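Local coordinates for uncharacterized protein (Neisseria meningitidis MC58, PDB 2R2A) that is uncharacterized but, as the N-terminal domain of a zonular occludens toxin with a P-loop NTPase-like fold, probably binds nucleotide, at residues A[29-34]-A[39-44]. Sequence-based numbering, arbitrary orientation.
Sequences DEMFKP and IRRKVF
The loop joining helix 18-28 to strand 43-45 of this P-loop NTPase-like domain folds back on itself, bringing Met-31, Phe-32 and Pro-34 against Arg-40, Arg-41 and Val-43. No direct hydrogen bond links residues 29-34 to residues 39-44. A water does so instead: it donates to Met-31 O at 2.7 Å and Lys-33 O at 2.8 Å, and accepts from Arg-41 N at 2.7 Å. Nearer the turn, Pro-34 CA makes a CA-H...O contact with Ile-39 O at 3.4 Å. The Pro-34 ring runs alongside the Arg-40 side chain. Pro-34 CD sits over one face of the guanidinium, toward its rim, while Pro-34 CG is 3.5 Å from Arg-40 NH1. A second water accepts a weak bond from Arg-40 NH2 and donates to Phe-32 O. Arg-41 bends at chi3 (64°), which brings NH1 to 3.7 Å from Met-31 CB (selenomethionine). The charged end of Arg-41 is held elsewhere: NE bonds to Gly-88 O and NH2 forms a salt bridge to Asp-125. Deeper in, Val-43 CG2 meets the edge of the Phe-32 ring, 4.3 Å from Phe-32 CE2, and both side chains also touch Met-26 of the helix. The contact is therefore apolar at its buried end and water-bridged further out, where one water satisfies two carbonyls and an amide that do not bond to each other.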
loop_
_atom_site.group_PDB
_atom_site.type_symbol
_atom_site.label_atom_id
_atom_site.label_comp_id
_atom_site.label_asym_id
_atom_site.label_seq_id
_atom_site.Cartn_x
_atom_site.Cartn_y
_atom_site.Cartn_z
ATOM N N ASP A 29 7.262 8.854 -9.177
ATOM C CA ASP A 29 8.197 8.702 -8.082
ATOM C C ASP A 29 9.429 7.876 -8.492
ATOM O O ASP A 29 9.314 6.929 -9.270
ATOM C CB ASP A 29 7.467 8.069 -6.908
ATOM C CG ASP A 29 6.500 9.050 -6.213
ATOM O OD1 ASP A 29 6.230 10.169 -6.757
ATOM O OD2 ASP A 29 6.012 8.672 -5.115
ATOM N N GLU A 30 10.593 8.225 -7.947
ATOM C CA GLU A 30 11.862 7.534 -8.255
ATOM C C GLU A 30 11.842 6.002 -8.152
ATOM O O GLU A 30 12.447 5.304 -8.984
ATOM C CB GLU A 30 12.976 8.066 -7.339
ATOM C CG GLU A 30 13.673 9.338 -7.832
ATOM C CD GLU A 30 14.299 9.159 -9.208
ATOM O OE1 GLU A 30 15.083 8.191 -9.406
ATOM O OE2 GLU A 30 13.978 9.980 -10.096
HETATM N N MSE A 31 11.166 5.452 -7.131
HETATM C CA MSE A 31 11.256 3.984 -6.929
HETATM C C MSE A 31 10.669 3.159 -8.055
HETATM O O MSE A 31 11.016 1.976 -8.201
HETATM C CB MSE A 31 10.707 3.534 -5.555
HETATM C CG MSE A 31 9.200 3.741 -5.332
HETATM SE SE MSE A 31 8.640 2.626 -3.813
HETATM C CE MSE A 31 9.195 3.885 -2.487
ATOM N N PHE A 32 9.808 3.770 -8.870
ATOM C CA PHE A 32 9.137 3.086 -9.965
ATOM C C PHE A 32 9.828 3.201 -11.324
ATOM O O PHE A 32 9.364 2.641 -12.304
ATOM C CB PHE A 32 7.682 3.582 -10.066
ATOM C CG PHE A 32 6.861 3.246 -8.852
ATOM C CD1 PHE A 32 6.639 4.201 -7.856
ATOM C CD2 PHE A 32 6.321 1.967 -8.690
ATOM C CE1 PHE A 32 5.889 3.876 -6.721
ATOM C CE2 PHE A 32 5.581 1.639 -7.571
ATOM C CZ PHE A 32 5.357 2.612 -6.590
ATOM N N LYS A 33 10.900 3.978 -11.379
ATOM C CA LYS A 33 11.578 4.245 -12.633
ATOM C C LYS A 33 12.501 3.076 -12.933
ATOM O O LYS A 33 12.904 2.374 -11.986
ATOM C CB LYS A 33 12.405 5.504 -12.485
ATOM C CG LYS A 33 11.539 6.799 -12.471
ATOM C CD LYS A 33 12.459 7.989 -12.260
ATOM C CE LYS A 33 11.676 9.270 -11.953
ATOM N NZ LYS A 33 10.723 9.636 -13.033
ATOM N N PRO A 34 12.856 2.888 -14.223
ATOM C CA PRO A 34 13.782 1.787 -14.571
ATOM C C PRO A 34 15.174 2.123 -14.056
ATOM O O PRO A 34 15.522 3.304 -13.954
ATOM C CB PRO A 34 13.759 1.770 -16.096
ATOM C CG PRO A 34 13.310 3.086 -16.517
ATOM C CD PRO A 34 12.484 3.683 -15.404
ATOM N N ILE A 39 15.572 -1.813 -16.164
ATOM C CA ILE A 39 14.727 -2.732 -15.419
ATOM C C ILE A 39 13.968 -1.970 -14.331
ATOM O O ILE A 39 14.581 -1.309 -13.500
ATOM C CB ILE A 39 15.547 -3.848 -14.718
ATOM C CG1 ILE A 39 16.557 -4.471 -15.688
ATOM C CG2 ILE A 39 14.643 -4.927 -14.160
ATOM C CD1 ILE A 39 15.917 -5.186 -16.865
ATOM N N ARG A 40 12.648 -2.081 -14.359
ATOM C CA ARG A 40 11.803 -1.559 -13.257
ATOM C C ARG A 40 11.659 -2.590 -12.157
ATOM O O ARG A 40 11.646 -3.803 -12.416
ATOM C CB ARG A 40 10.410 -1.160 -13.754
ATOM C CG ARG A 40 10.376 0.011 -14.677
ATOM C CD ARG A 40 9.131 0.001 -15.560
ATOM N NE ARG A 40 8.781 1.321 -16.108
ATOM C CZ ARG A 40 9.401 1.929 -17.125
ATOM N NH1 ARG A 40 10.454 1.379 -17.731
ATOM N NH2 ARG A 40 8.984 3.119 -17.540
ATOM N N ARG A 41 11.514 -2.133 -10.913
ATOM C CA ARG A 41 11.245 -3.065 -9.811
ATOM C C ARG A 41 9.887 -3.745 -10.055
ATOM O O ARG A 41 8.951 -3.102 -10.522
ATOM C CB ARG A 41 11.218 -2.309 -8.468
ATOM C CG ARG A 41 12.590 -1.730 -8.150
ATOM C CD ARG A 41 12.515 -0.813 -6.947
ATOM N NE ARG A 41 12.143 -1.535 -5.741
ATOM C CZ ARG A 41 11.952 -0.960 -4.552
ATOM N NH1 ARG A 41 12.104 0.353 -4.416
ATOM N NH2 ARG A 41 11.576 -1.695 -3.497
ATOM N N LYS A 42 9.825 -5.052 -9.790
ATOM C CA LYS A 42 8.603 -5.817 -9.959
ATOM C C LYS A 42 7.545 -5.266 -8.995
ATOM O O LYS A 42 7.869 -4.974 -7.844
ATOM C CB LYS A 42 8.878 -7.286 -9.646
ATOM C CG LYS A 42 7.704 -8.195 -9.855
ATOM C CD LYS A 42 8.147 -9.685 -9.796
ATOM C CE LYS A 42 7.007 -10.595 -10.266
ATOM N NZ LYS A 42 7.227 -12.072 -10.010
ATOM N N VAL A 43 6.311 -5.103 -9.481
ATOM C CA VAL A 43 5.166 -4.593 -8.691
ATOM C C VAL A 43 4.114 -5.706 -8.473
ATOM O O VAL A 43 3.679 -6.347 -9.426
ATOM C CB VAL A 43 4.517 -3.351 -9.372
ATOM C CG1 VAL A 43 3.307 -2.802 -8.556
ATOM C CG2 VAL A 43 5.546 -2.214 -9.554
ATOM N N PHE A 44 3.766 -5.972 -7.219
ATOM C CA PHE A 44 2.672 -6.901 -6.890
ATOM C C PHE A 44 1.513 -6.046 -6.435
ATOM O O PHE A 44 1.694 -5.167 -5.588
ATOM C CB PHE A 44 3.081 -7.854 -5.756
ATOM C CG PHE A 44 4.221 -8.794 -6.129
ATOM C CD1 PHE A 44 5.537 -8.493 -5.792
ATOM C CD2 PHE A 44 3.944 -9.991 -6.779
ATOM C CE1 PHE A 44 6.588 -9.373 -6.130
ATOM C CE2 PHE A 44 4.985 -10.876 -7.138
ATOM C CZ PHE A 44 6.304 -10.557 -6.804
HETATM O O HOH W 1 11.400 0.544 -10.432
HETATM O O HOH W 2 7.873 4.345 -14.669
#